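Local atomic coordinates of pentalenene synthase (Streptomyces chartreusis NRRL 3882, PDB entry 6Q4S), a protein that probably cyclises (2E,6E)-farnesyl diphosphate, with magnesium as cofactor, to the bicyclic sesquiterpene alcohol 7-epi-alpha-eudesmol. Residues F7-D12 with W304-Y309; P51-R56 with Y309-T314; F176-V181 with L214-I219; N223-F228 with N239-L244. One frame throughout, in Å; residues are numbered along the deposited sequence.

Contact 1: residues F7-D12 with W304-Y309; sequences FDLPFD and WINGNY
Phe7 and Tyr309 make the clear hydrogen bond of this contact: the backbone N of Phe7 donates to OH of Tyr309 at 3.0 Å, almost straight, with an N-H...O angle of 171°. Beside it CE1 of Tyr309 comes to the edge of the Phe7 ring, near its plane, 4.0 Å from CD1. Leu9 comes next along the chain. Its CD1 methyl fits between two helix side chains, 3.6 Å from CD2 of Tyr309 and 3.5 Å from OD1 of Asn306, which brings the amide oxygen against a hydrocarbon surface. Phe11 lies alongside Asn306, the two side chains running in opposite directions and their planes 67° apart; its CB is 3.9 Å from the Asn306 CG, while its CE2 reaches the CG2 methyl of Ile305 at 3.8 Å. Residues 7-12 form no regular strand, yet they alternate like one: Phe7, Leu9 and Phe11 turn to the helix, Asp8, Pro10 and Asp12 away from it. In this all-helical class I terpene synthase fold, the N-terminal stretch thus lies along the last helix, 288-313. The Tyr309 ring reaches Phe7 because CG is anti to the backbone N (chi1 175°). In the next shell, Phe7 packs on Met222 and Ile225 of helix 206-228 and meets the Tyr260 ring, whereas Leu9 and Phe11 touch Leu267 and Gln274 of helix 252-284. In the same helix as Tyr309, ND2 of the buried Asn308 is hydrogen-bonded to OD1 of Asn223, a probable magnesium ligand.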
loop_
_atom_site.group_PDB
_atom_site.type_symbol
_atom_site.label_atom_id
_atom_site.label_comp_id
_atom_site.label_asym_id
_atom_site.label_seq_id
_atom_site.Cartn_x
_atom_site.Cartn_y
_atom_site.Cartn_z
ATOM N N PHE A 7 5.809 12.819 32.219
ATOM C CA PHE A 7 4.637 11.931 32.253
ATOM C C PHE A 7 5.105 10.768 33.087
ATOM O O PHE A 7 6.290 10.373 33.005
ATOM C CB PHE A 7 4.232 11.429 30.840
ATOM C CG PHE A 7 3.735 12.506 29.910
ATOM C CD1 PHE A 7 4.616 13.289 29.203
ATOM C CD2 PHE A 7 2.378 12.741 29.757
ATOM C CE1 PHE A 7 4.178 14.279 28.340
ATOM C CE2 PHE A 7 1.934 13.738 28.884
ATOM C CZ PHE A 7 2.838 14.491 28.185
ATOM N N ASP A 8 4.214 10.213 33.888
ATOM C CA ASP A 8 4.543 8.956 34.518
ATOM C C ASP A 8 3.703 7.865 33.872
ATOM O O ASP A 8 2.500 7.742 34.119
ATOM C CB ASP A 8 4.433 8.995 36.046
ATOM C CG ASP A 8 5.188 7.838 36.683
ATOM O OD1 ASP A 8 6.459 7.787 36.573
ATOM O OD2 ASP A 8 4.497 6.961 37.234
ATOM N N LEU A 9 4.374 7.090 33.018
ATOM C CA LEU A 9 3.730 6.073 32.204
ATOM C C LEU A 9 3.688 4.772 32.980
ATOM O O LEU A 9 4.622 4.499 33.690
ATOM C CB LEU A 9 4.562 5.913 30.914
ATOM C CG LEU A 9 4.710 7.207 30.078
ATOM C CD1 LEU A 9 5.531 7.014 28.790
ATOM C CD2 LEU A 9 3.305 7.708 29.740
ATOM N N PRO A 10 2.616 3.968 32.858
ATOM C CA PRO A 10 2.570 2.654 33.510
ATOM C C PRO A 10 3.167 1.514 32.662
ATOM O O PRO A 10 2.505 0.508 32.450
ATOM C CB PRO A 10 1.057 2.428 33.673
ATOM C CG PRO A 10 0.502 3.023 32.426
ATOM C CD PRO A 10 1.322 4.280 32.216
ATOM N N PHE A 11 4.367 1.684 32.121
ATOM C CA PHE A 11 5.019 0.624 31.347
ATOM C C PHE A 11 6.384 0.476 31.951
ATOM O O PHE A 11 6.919 1.425 32.488
ATOM C CB PHE A 11 5.173 0.994 29.850
ATOM C CG PHE A 11 3.908 1.443 29.191
ATOM C CD1 PHE A 11 2.862 0.571 29.005
ATOM C CD2 PHE A 11 3.760 2.755 28.736
ATOM C CE1 PHE A 11 1.676 0.990 28.411
ATOM C CE2 PHE A 11 2.582 3.161 28.132
ATOM C CZ PHE A 11 1.536 2.269 27.963
ATOM N N ASP A 12 6.938 -0.725 31.896
ATOM C CA ASP A 12 8.360 -0.956 32.203
ATOM C C ASP A 12 8.865 -1.724 30.984
ATOM O O ASP A 12 8.278 -2.760 30.589
ATOM C CB ASP A 12 8.516 -1.761 33.515
ATOM C CG ASP A 12 9.963 -1.954 33.918
ATOM O OD1 ASP A 12 10.788 -1.048 33.656
ATOM O OD2 ASP A 12 10.277 -3.008 34.520
ATOM N N TRP A 304 6.961 1.403 21.875
ATOM C CA TRP A 304 7.025 2.661 21.182
ATOM C C TRP A 304 6.644 3.848 22.109
ATOM O O TRP A 304 7.332 4.869 22.133
ATOM C CB TRP A 304 6.185 2.635 19.893
ATOM C CG TRP A 304 7.092 2.523 18.796
ATOM C CD1 TRP A 304 7.476 1.346 18.104
ATOM C CD2 TRP A 304 7.912 3.561 18.299
ATOM N NE1 TRP A 304 8.450 1.642 17.202
ATOM C CE2 TRP A 304 8.749 2.981 17.276
ATOM C CE3 TRP A 304 8.025 4.929 18.588
ATOM C CZ2 TRP A 304 9.671 3.718 16.564
ATOM C CZ3 TRP A 304 8.968 5.689 17.857
ATOM C CH2 TRP A 304 9.769 5.062 16.837
ATOM N N ILE A 305 5.515 3.734 22.779
ATOM C CA ILE A 305 5.066 4.823 23.664
ATOM C C ILE A 305 6.126 5.082 24.744
ATOM O O ILE A 305 6.613 6.226 24.874
ATOM C CB ILE A 305 3.718 4.513 24.337
ATOM C CG1 ILE A 305 2.627 4.343 23.311
ATOM C CG2 ILE A 305 3.393 5.651 25.324
ATOM C CD1 ILE A 305 1.330 3.748 23.860
ATOM N N ASN A 306 6.604 4.015 25.411
ATOM C CA ASN A 306 7.561 4.197 26.521
ATOM C C ASN A 306 8.942 4.563 26.092
ATOM O O ASN A 306 9.575 5.520 26.650
ATOM C CB ASN A 306 7.588 3.001 27.404
ATOM C CG ASN A 306 8.066 3.352 28.823
ATOM O OD1 ASN A 306 7.521 4.248 29.484
ATOM N ND2 ASN A 306 9.089 2.647 29.283
ATOM N N GLY A 307 9.392 3.906 25.020
ATOM C CA GLY A 307 10.731 4.112 24.537
ATOM C C GLY A 307 10.918 5.456 23.920
ATOM O O GLY A 307 11.985 6.095 24.028
ATOM N N ASN A 308 9.904 5.895 23.187
ATOM C CA ASN A 308 9.977 7.234 22.620
ATOM C C ASN A 308 10.085 8.276 23.760
ATOM O O ASN A 308 10.878 9.171 23.686
ATOM C CB ASN A 308 8.765 7.579 21.736
ATOM C CG ASN A 308 8.900 8.983 21.109
ATOM O OD1 ASN A 308 9.766 9.238 20.280
ATOM N ND2 ASN A 308 8.123 9.898 21.601
ATOM N N TYR A 309 9.274 8.115 24.779
ATOM C CA TYR A 309 9.294 9.046 25.918
ATOM C C TYR A 309 10.675 9.113 26.582
ATOM O O TYR A 309 11.328 10.223 26.690
ATOM C CB TYR A 309 8.222 8.641 26.943
ATOM C CG TYR A 309 8.283 9.500 28.181
ATOM C CD1 TYR A 309 8.220 10.904 28.091
ATOM C CD2 TYR A 309 8.480 8.936 29.442
ATOM C CE1 TYR A 309 8.307 11.698 29.222
ATOM C CE2 TYR A 309 8.557 9.739 30.581
ATOM C CZ TYR A 309 8.473 11.114 30.456
ATOM O OH TYR A 309 8.562 11.920 31.570
#

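Contact 2: residues P51-R56 with Y309-T314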
loop_
_atom_site.group_PDB
_atom_site.type_symbol
_atom_site.label_atom_id
_atom_site.label_comp_id
_atom_site.label_asym_id
_atom_site.label_seq_id
_atom_site.Cartn_x
_atom_site.Cartn_y
_atom_site.Cartn_z
ATOM N N PRO A 51 20.300 5.983 17.321
ATOM C CA PRO A 51 20.556 4.602 17.794
ATOM C C PRO A 51 19.878 4.284 19.126
ATOM O O PRO A 51 19.279 3.254 19.300
ATOM C CB PRO A 51 22.072 4.568 17.890
ATOM C CG PRO A 51 22.455 5.452 16.771
ATOM C CD PRO A 51 21.525 6.616 16.835
ATOM N N GLN A 52 19.899 5.237 20.040
ATOM C CA GLN A 52 19.269 5.005 21.299
ATOM C C GLN A 52 17.799 4.825 21.168
ATOM O O GLN A 52 17.199 3.946 21.789
ATOM C CB GLN A 52 19.657 6.145 22.273
ATOM C CG GLN A 52 19.095 5.963 23.656
ATOM C CD GLN A 52 19.016 7.286 24.419
ATOM O OE1 GLN A 52 19.804 8.212 24.202
ATOM N NE2 GLN A 52 18.032 7.385 25.265
ATOM N N ALA A 53 17.140 5.640 20.333
ATOM C CA ALA A 53 15.716 5.445 20.126
ATOM C C ALA A 53 15.437 4.040 19.593
ATOM O O ALA A 53 14.494 3.338 20.068
ATOM C CB ALA A 53 15.202 6.520 19.155
ATOM N N ALA A 54 16.241 3.616 18.596
ATOM C CA ALA A 54 16.003 2.257 18.042
ATOM C C ALA A 54 16.137 1.140 19.093
ATOM O O ALA A 54 15.359 0.175 19.148
ATOM C CB ALA A 54 16.921 2.025 16.881
ATOM N N ALA A 55 17.150 1.286 19.943
ATOM C CA ALA A 55 17.393 0.311 21.028
ATOM C C ALA A 55 16.250 0.236 22.034
ATOM O O ALA A 55 15.976 -0.834 22.603
ATOM C CB ALA A 55 18.721 0.662 21.735
ATOM N N ARG A 56 15.553 1.353 22.257
ATOM C CA ARG A 56 14.365 1.395 23.210
ATOM C C ARG A 56 13.056 1.012 22.593
ATOM O O ARG A 56 12.168 0.490 23.249
ATOM C CB ARG A 56 14.267 2.809 23.753
ATOM C CG ARG A 56 15.440 3.288 24.582
ATOM C CD ARG A 56 15.147 4.709 25.087
ATOM N NE ARG A 56 16.218 5.213 25.937
ATOM C CZ ARG A 56 16.339 4.850 27.221
ATOM N NH1 ARG A 56 15.466 4.024 27.790
ATOM N NH2 ARG A 56 17.322 5.335 27.940
ATOM N N TYR A 309 9.274 8.115 24.779
ATOM C CA TYR A 309 9.294 9.046 25.918
ATOM C C TYR A 309 10.675 9.113 26.582
ATOM O O TYR A 309 11.328 10.223 26.690
ATOM C CB TYR A 309 8.222 8.641 26.943
ATOM C CG TYR A 309 8.283 9.500 28.181
ATOM C CD1 TYR A 309 8.220 10.904 28.091
ATOM C CD2 TYR A 309 8.480 8.936 29.442
ATOM C CE1 TYR A 309 8.307 11.698 29.222
ATOM C CE2 TYR A 309 8.557 9.739 30.581
ATOM C CZ TYR A 309 8.473 11.114 30.456
ATOM O OH TYR A 309 8.562 11.920 31.570
ATOM N N GLU A 310 11.185 7.926 26.920
ATOM C CA GLU A 310 12.486 7.834 27.626
ATOM C C GLU A 310 13.565 8.308 26.769
ATOM O O GLU A 310 14.505 8.901 27.275
ATOM C CB GLU A 310 12.783 6.419 28.172
ATOM C CG GLU A 310 11.609 5.772 28.903
ATOM C CD GLU A 310 11.717 5.891 30.410
ATOM O OE1 GLU A 310 12.158 6.988 30.828
ATOM O OE2 GLU A 310 11.373 4.901 31.143
ATOM N N TRP A 311 13.486 8.101 25.450
ATOM C CA TRP A 311 14.523 8.714 24.568
ATOM C C TRP A 311 14.449 10.293 24.531
ATOM O O TRP A 311 15.464 11.003 24.451
ATOM C CB TRP A 311 14.373 8.147 23.121
ATOM C CG TRP A 311 15.137 8.839 22.086
ATOM C CD1 TRP A 311 16.444 8.831 21.941
ATOM C CD2 TRP A 311 14.610 9.625 20.997
ATOM N NE1 TRP A 311 16.812 9.584 20.850
ATOM C CE2 TRP A 311 15.701 10.073 20.250
ATOM C CE3 TRP A 311 13.314 9.987 20.589
ATOM C CZ2 TRP A 311 15.565 10.869 19.122
ATOM C CZ3 TRP A 311 13.176 10.756 19.467
ATOM C CH2 TRP A 311 14.302 11.208 18.746
ATOM N N ALA A 312 13.235 10.815 24.511
ATOM C CA ALA A 312 13.006 12.269 24.420
ATOM C C ALA A 312 13.617 13.004 25.638
ATOM O O ALA A 312 14.316 13.991 25.456
ATOM C CB ALA A 312 11.519 12.556 24.287
ATOM N N LEU A 313 13.421 12.461 26.833
ATOM C CA LEU A 313 14.089 12.921 28.071
ATOM C C LEU A 313 15.593 13.197 27.967
ATOM O O LEU A 313 16.073 14.188 28.496
ATOM C CB LEU A 313 13.871 11.920 29.202
ATOM C CG LEU A 313 12.439 11.764 29.692
ATOM C CD1 LEU A 313 12.398 10.686 30.767
ATOM C CD2 LEU A 313 11.876 13.087 30.226
ATOM N N THR A 314 16.326 12.353 27.251
ATOM C CA THR A 314 17.779 12.494 27.112
ATOM C C THR A 314 18.144 13.345 25.883
ATOM O O THR A 314 19.232 13.175 25.344
ATOM C CB THR A 314 18.473 11.092 27.018
ATOM O OG1 THR A 314 18.308 10.539 25.702
ATOM C CG2 THR A 314 17.902 10.075 28.029
#
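Ala53 and Trp311 supply the apolar part of this contact through a CH-pi interaction. The CB methyl of Ala53 sits over one face of the indole, 3.6 Å from the centroid of its five-membered ring and only 5° off the ring normal. The indole reaches this place with its CG anti to the backbone N of Trp311 (chi1 168°). At the ring's edge, near its plane, lies CD of Gln52, 3.9 Å from the Trp311 CD1; the amide stands almost upright against the ring, their planes 82° apart. These are the flanks of segments of helices 50-57 and 288-313 that run roughly antiparallel here, within the alpha-helical terpene synthase bundle, the axes of the short segments approaching to 9.4 Å. A methyl as the only side-chain group of Ala53 lets the indole come close to the neighbouring backbone, with the Trp311 CD1 3.6 Å from N of Ala53. The polar groups belong to the more exposed side. Arg56, extended from CG to NE, passes its CD 4.0 Å from CB of Trp311 and lays one guanidinium face over CB of Glu310, 3.6 Å from NH1. Glu310 bends away beyond that point, so the opposite charges stay apart, with Arg56 NH1 and Glu310 OE2 separated by 5.4 Å. Around the contact, Ala53 also touches Phe73 of helix 63-79, and NE1 of Trp311 makes a weak hydrogen bond to O of Asp49.

Contact 3: residues F176-V181 with L214-I219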
loop_
_atom_site.group_PDB
_atom_site.type_symbol
_atom_site.label_atom_id
_atom_site.label_comp_id
_atom_site.label_asym_id
_atom_site.label_seq_id
_atom_site.Cartn_x
_atom_site.Cartn_y
_atom_site.Cartn_z
ATOM N N PHE A 176 -4.502 15.450 11.421
ATOM C CA PHE A 176 -3.281 15.496 10.621
ATOM C C PHE A 176 -1.998 14.910 11.345
ATOM O O PHE A 176 -1.134 14.224 10.709
ATOM C CB PHE A 176 -2.993 16.913 10.228
ATOM C CG PHE A 176 -1.916 17.078 9.212
ATOM C CD1 PHE A 176 -2.003 16.496 7.975
ATOM C CD2 PHE A 176 -0.809 17.870 9.468
ATOM C CE1 PHE A 176 -0.994 16.679 7.019
ATOM C CE2 PHE A 176 0.179 18.080 8.514
ATOM C CZ PHE A 176 0.104 17.466 7.288
ATOM N N ARG A 177 -1.918 15.161 12.633
ATOM C CA ARG A 177 -0.703 14.841 13.401
ATOM C C ARG A 177 -0.668 13.324 13.590
ATOM O O ARG A 177 0.424 12.762 13.641
ATOM C CB ARG A 177 -0.676 15.500 14.753
ATOM C CG ARG A 177 0.566 15.217 15.602
ATOM C CD ARG A 177 1.749 15.780 14.889
ATOM N NE ARG A 177 2.913 15.678 15.704
ATOM C CZ ARG A 177 4.040 15.095 15.337
ATOM N NH1 ARG A 177 4.176 14.497 14.127
ATOM N NH2 ARG A 177 5.017 15.057 16.230
ATOM N N ARG A 178 -1.840 12.716 13.713
ATOM C CA ARG A 178 -1.952 11.250 13.698
ATOM C C ARG A 178 -1.328 10.633 12.450
ATOM O O ARG A 178 -0.710 9.554 12.508
ATOM C CB ARG A 178 -3.385 10.808 13.838
ATOM C CG ARG A 178 -3.546 9.282 13.949
ATOM C CD ARG A 178 -4.997 8.867 13.962
ATOM N NE ARG A 178 -5.664 9.284 15.224
ATOM C CZ ARG A 178 -6.976 9.175 15.461
ATOM N NH1 ARG A 178 -7.787 8.687 14.545
ATOM N NH2 ARG A 178 -7.486 9.534 16.632
ATOM N N ARG A 179 -1.468 11.328 11.341
ATOM C CA ARG A 179 -0.907 10.856 10.086
ATOM C C ARG A 179 0.606 11.105 9.982
ATOM O O ARG A 179 1.328 10.244 9.543
ATOM C CB ARG A 179 -1.624 11.465 8.898
ATOM C CG ARG A 179 -3.173 11.272 8.897
ATOM C CD ARG A 179 -3.844 12.143 7.835
ATOM N NE ARG A 179 -3.296 11.950 6.492
ATOM C CZ ARG A 179 -3.204 12.884 5.563
ATOM N NH1 ARG A 179 -3.592 14.141 5.808
ATOM N NH2 ARG A 179 -2.615 12.623 4.404
ATOM N N THR A 180 1.063 12.299 10.326
ATOM C CA THR A 180 2.438 12.703 10.117
ATOM C C THR A 180 3.391 12.028 11.122
ATOM O O THR A 180 4.596 11.992 10.887
ATOM C CB THR A 180 2.642 14.256 10.222
ATOM O OG1 THR A 180 2.248 14.721 11.511
ATOM C CG2 THR A 180 1.798 15.005 9.143
ATOM N N VAL A 181 2.880 11.579 12.254
ATOM C CA VAL A 181 3.798 11.056 13.283
ATOM C C VAL A 181 4.392 9.676 12.888
ATOM O O VAL A 181 5.465 9.351 13.340
ATOM C CB VAL A 181 3.145 11.000 14.656
ATOM C CG1 VAL A 181 2.129 9.902 14.759
ATOM C CG2 VAL A 181 4.174 10.827 15.766
ATOM N N LEU A 214 -4.607 5.620 18.888
ATOM C CA LEU A 214 -4.270 6.334 20.169
ATOM C C LEU A 214 -2.790 6.368 20.506
ATOM O O LEU A 214 -2.279 7.353 21.033
ATOM C CB LEU A 214 -5.022 5.719 21.332
ATOM C CG LEU A 214 -6.538 5.834 21.252
ATOM C CD1 LEU A 214 -7.195 4.858 22.182
ATOM C CD2 LEU A 214 -7.046 7.254 21.586
ATOM N N ALA A 215 -2.062 5.287 20.205
ATOM C CA ALA A 215 -0.636 5.289 20.373
ATOM C C ALA A 215 -0.042 6.382 19.497
ATOM O O ALA A 215 0.897 7.094 19.890
ATOM C CB ALA A 215 -0.021 3.923 20.019
ATOM N N ALA A 216 -0.540 6.519 18.277
ATOM C CA ALA A 216 0.004 7.545 17.407
ATOM C C ALA A 216 -0.336 8.974 17.962
ATOM O O ALA A 216 0.497 9.901 17.954
ATOM C CB ALA A 216 -0.547 7.389 16.027
ATOM N N ASP A 217 -1.547 9.136 18.458
ATOM C CA ASP A 217 -1.921 10.465 19.086
ATOM C C ASP A 217 -0.987 10.799 20.233
ATOM O O ASP A 217 -0.395 11.876 20.273
ATOM C CB ASP A 217 -3.346 10.464 19.616
ATOM C CG ASP A 217 -4.378 10.346 18.511
ATOM O OD1 ASP A 217 -4.057 10.622 17.312
ATOM O OD2 ASP A 217 -5.504 9.937 18.839
ATOM N N THR A 218 -0.843 9.838 21.139
ATOM C CA THR A 218 -0.099 10.011 22.348
ATOM C C THR A 218 1.260 10.391 22.009
ATOM O O THR A 218 1.776 11.358 22.516
ATOM C CB THR A 218 -0.090 8.713 23.153
ATOM O OG1 THR A 218 -1.421 8.359 23.488
ATOM C CG2 THR A 218 0.731 8.829 24.426
ATOM N N ILE A 219 1.892 9.653 21.114
ATOM C CA ILE A 219 3.286 9.947 20.780
ATOM C C ILE A 219 3.431 11.256 20.044
ATOM O O ILE A 219 4.356 11.993 20.320
ATOM C CB ILE A 219 3.948 8.792 19.980
ATOM C CG1 ILE A 219 4.063 7.588 20.873
ATOM C CG2 ILE A 219 5.330 9.221 19.444
ATOM C CD1 ILE A 219 4.140 6.282 20.093
#
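Arg178 takes hold of Asp217 side-on, offering NE and NH2 to the two carboxylate oxygens. NE meets OD1 of Asp217 at 3.0 Å in a nearly straight bond (174°), and NH2 meets OD2 on its syn lone pair, also at 3.0 Å. Both oxygens lie close to the guanidinium plane, although the two flat groups are tilted 31° apart. CG of Arg178 lies anti to the backbone N and the chain bends at chi3 (-69°), which swings the guanidinium edge round to the acid. With a leucine here both donors are gone, and the buried Asp217 carboxylate would probably be left without this charged mate. Beside the ion pair the contact is apolar: CG1 of Val181 approaches CB of Ala216 at 3.9 Å, while its CG2 meets CG2 of Ile219 at 4.2 Å, the two side chains crossing at about a right angle. Helix 170-180 is thereby joined to helix 206-228 near the junction with helix 183-194. Arg177, next to Arg178 in sequence and a probable substrate ligand, donates through NH1 to OG1 of Thr180 at 3.3 Å, while its NE forms a salt bridge with Asp224, a setting consistent with the diphosphate-sensing arginine at the helix break of bacterial class I terpene synthases.

Contact 4: residues N223-F228 with N239-L244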
loop_
_atom_site.group_PDB
_atom_site.type_symbol
_atom_site.label_atom_id
_atom_site.label_comp_id
_atom_site.label_asym_id
_atom_site.label_seq_id
_atom_site.Cartn_x
_atom_site.Cartn_y
_atom_site.Cartn_z
ATOM N N ASN A 223 5.618 14.354 21.568
ATOM C CA ASN A 223 6.619 14.975 20.795
ATOM C C ASN A 223 6.383 16.467 20.542
ATOM O O ASN A 223 7.361 17.205 20.548
ATOM C CB ASN A 223 6.859 14.278 19.466
ATOM C CG ASN A 223 7.468 12.868 19.623
ATOM O OD1 ASN A 223 7.776 12.425 20.720
ATOM N ND2 ASN A 223 7.599 12.173 18.519
ATOM N N ASP A 224 5.138 16.923 20.327
ATOM C CA ASP A 224 4.906 18.377 20.227
ATOM C C ASP A 224 5.227 19.118 21.558
ATOM O O ASP A 224 5.824 20.138 21.522
ATOM C CB ASP A 224 3.464 18.661 19.870
ATOM C CG ASP A 224 3.107 18.283 18.407
ATOM O OD1 ASP A 224 3.962 17.709 17.644
ATOM O OD2 ASP A 224 1.963 18.648 18.015
ATOM N N ILE A 225 4.801 18.564 22.682
ATOM C CA ILE A 225 5.097 19.145 24.001
ATOM C C ILE A 225 6.599 19.268 24.187
ATOM O O ILE A 225 7.078 20.291 24.657
ATOM C CB ILE A 225 4.466 18.358 25.132
ATOM C CG1 ILE A 225 2.939 18.458 25.018
ATOM C CG2 ILE A 225 4.950 18.870 26.497
ATOM C CD1 ILE A 225 2.221 17.424 25.828
ATOM N N HIS A 226 7.340 18.236 23.784
ATOM C CA HIS A 226 8.753 18.205 23.959
ATOM C C HIS A 226 9.442 19.187 23.011
ATOM O O HIS A 226 10.324 19.887 23.469
ATOM C CB HIS A 226 9.301 16.781 23.790
ATOM C CG HIS A 226 10.686 16.627 24.314
ATOM N ND1 HIS A 226 11.799 16.585 23.494
ATOM C CD2 HIS A 226 11.151 16.580 25.589
ATOM C CE1 HIS A 226 12.886 16.500 24.244
ATOM N NE2 HIS A 226 12.521 16.500 25.518
ATOM N N SER A 227 9.069 19.260 21.725
ATOM C CA SER A 227 9.689 20.234 20.775
ATOM C C SER A 227 9.393 21.685 21.171
ATOM O O SER A 227 10.205 22.566 20.909
ATOM C CB SER A 227 9.152 20.119 19.336
ATOM O OG SER A 227 8.981 18.788 18.968
ATOM N N PHE A 228 8.208 21.921 21.730
ATOM C CA PHE A 228 7.736 23.269 22.052
ATOM C C PHE A 228 8.606 23.849 23.149
ATOM O O PHE A 228 9.223 24.885 22.935
ATOM C CB PHE A 228 6.306 23.254 22.545
ATOM C CG PHE A 228 5.836 24.592 23.008
ATOM C CD1 PHE A 228 5.477 25.564 22.081
ATOM C CD2 PHE A 228 5.821 24.910 24.380
ATOM C CE1 PHE A 228 5.078 26.815 22.511
ATOM C CE2 PHE A 228 5.427 26.163 24.818
ATOM C CZ PHE A 228 5.045 27.116 23.878
ATOM N N ASN A 239 2.217 23.077 15.874
ATOM C CA ASN A 239 2.591 22.431 17.123
ATOM C C ASN A 239 1.354 22.426 17.973
ATOM O O ASN A 239 0.654 23.437 18.034
ATOM C CB ASN A 239 3.749 23.223 17.744
ATOM C CG ASN A 239 4.207 22.601 19.029
ATOM O OD1 ASN A 239 5.114 21.741 19.075
ATOM N ND2 ASN A 239 3.569 22.985 20.074
ATOM N N LEU A 240 1.007 21.314 18.593
ATOM C CA LEU A 240 -0.193 21.231 19.408
ATOM C C LEU A 240 -0.446 22.440 20.409
ATOM O O LEU A 240 -1.612 22.915 20.575
ATOM C CB LEU A 240 -0.191 19.964 20.204
ATOM C CG LEU A 240 -1.344 19.745 21.191
ATOM C CD1 LEU A 240 -2.673 19.711 20.459
ATOM C CD2 LEU A 240 -1.184 18.474 22.000
ATOM N N ILE A 241 0.623 22.834 21.085
ATOM C CA ILE A 241 0.619 23.919 22.087
ATOM C C ILE A 241 0.152 25.222 21.440
ATOM O O ILE A 241 -0.845 25.807 21.866
ATOM C CB ILE A 241 2.022 24.141 22.687
ATOM C CG1 ILE A 241 2.521 22.834 23.312
ATOM C CG2 ILE A 241 2.017 25.277 23.722
ATOM C CD1 ILE A 241 1.755 22.444 24.554
ATOM N N ALA A 242 0.854 25.611 20.388
ATOM C CA ALA A 242 0.516 26.807 19.568
ATOM C C ALA A 242 -0.922 26.766 19.036
ATOM O O ALA A 242 -1.664 27.758 19.053
ATOM C CB ALA A 242 1.480 26.921 18.431
ATOM N N VAL A 243 -1.355 25.592 18.635
ATOM C CA VAL A 243 -2.661 25.452 18.051
ATOM C C VAL A 243 -3.714 25.669 19.096
ATOM O O VAL A 243 -4.799 26.290 18.827
ATOM C CB VAL A 243 -2.779 24.045 17.400
ATOM C CG1 VAL A 243 -4.212 23.693 17.041
ATOM C CG2 VAL A 243 -1.886 24.005 16.159
ATOM N N LEU A 244 -3.472 25.092 20.278
ATOM C CA LEU A 244 -4.434 25.222 21.372
ATOM C C LEU A 244 -4.586 26.702 21.814
ATOM O O LEU A 244 -5.695 27.119 22.215
ATOM C CB LEU A 244 -4.074 24.378 22.573
ATOM C CG LEU A 244 -4.379 22.897 22.506
ATOM C CD1 LEU A 244 -3.550 22.120 23.524
ATOM C CD2 LEU A 244 -5.830 22.623 22.765
#
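Phe228 and Ile241 form the tightly packed part of this contact. In the Ile241 conformer described here, one of two modelled, CG2 stands over the centre of the Phe228 ring, 3.5 Å from the centroid and 9° off the normal; this CH-pi geometry holds for that conformer and is less certain for the other. The phenyl group reaches across because its CG is anti to the backbone N (chi1 174°). Ile225 adds a lighter touch, its CG1 4.2 Å from CD1 of Ile241 in the same conformer. An alanine in place of Phe228 removes the ring and would probably open a gap under Ile241 and beside Trp252, whose ring also meets Phe228. Buried nearby is a polar grip: OD2 of Asp224 accepts from the backbone N of Leu240 at 2.9 Å, the donor coming from above the carboxylate plane, 40° out of it. Tyr173 OH shares this oxygen, and Arg177 NE forms a salt bridge with OD1, so both carboxylate oxygens are engaged. Between Asp224 and Phe228 packs the side chain of Asn239, at the N-cap position of helix 240-248. The loose, partly exposed side belongs to Ser227, which barely touches the other segment and turns back to its own helix, OG donating to O of Asn223 at 2.8 Å. The short segment 223-228 lies at about a right angle to helix segment 240-244, and on it Asn223 and Ser227, with Glu231 beyond, are the probable ligands of a magnesium ion, the NSE motif of class I terpene synthases.

Contact 3 is the most buried, its centre about 9 Å from the centre of the chain, and sets a salt bridge beside aliphatic packing; contact 2 is a surface contact in which methyl-on-indole packing gives way to polar side chains. Contacts 1 and 4 are partly buried, each joining apolar packing to one clear cross-segment hydrogen bond from a backbone N, to a tyrosine hydroxyl in the first and a carboxylate in the second. Contacts 1 and 2 both use helix 288-313, where Tyr309 faces the N-terminal segment and Trp311 faces helix 50-57, while contacts 3 and 4 both use helix 206-228 and meet through the Arg177-Asp224 salt bridge. Asn308 and Asn223 tie contact 1 to contact 4 beside the probable metal site.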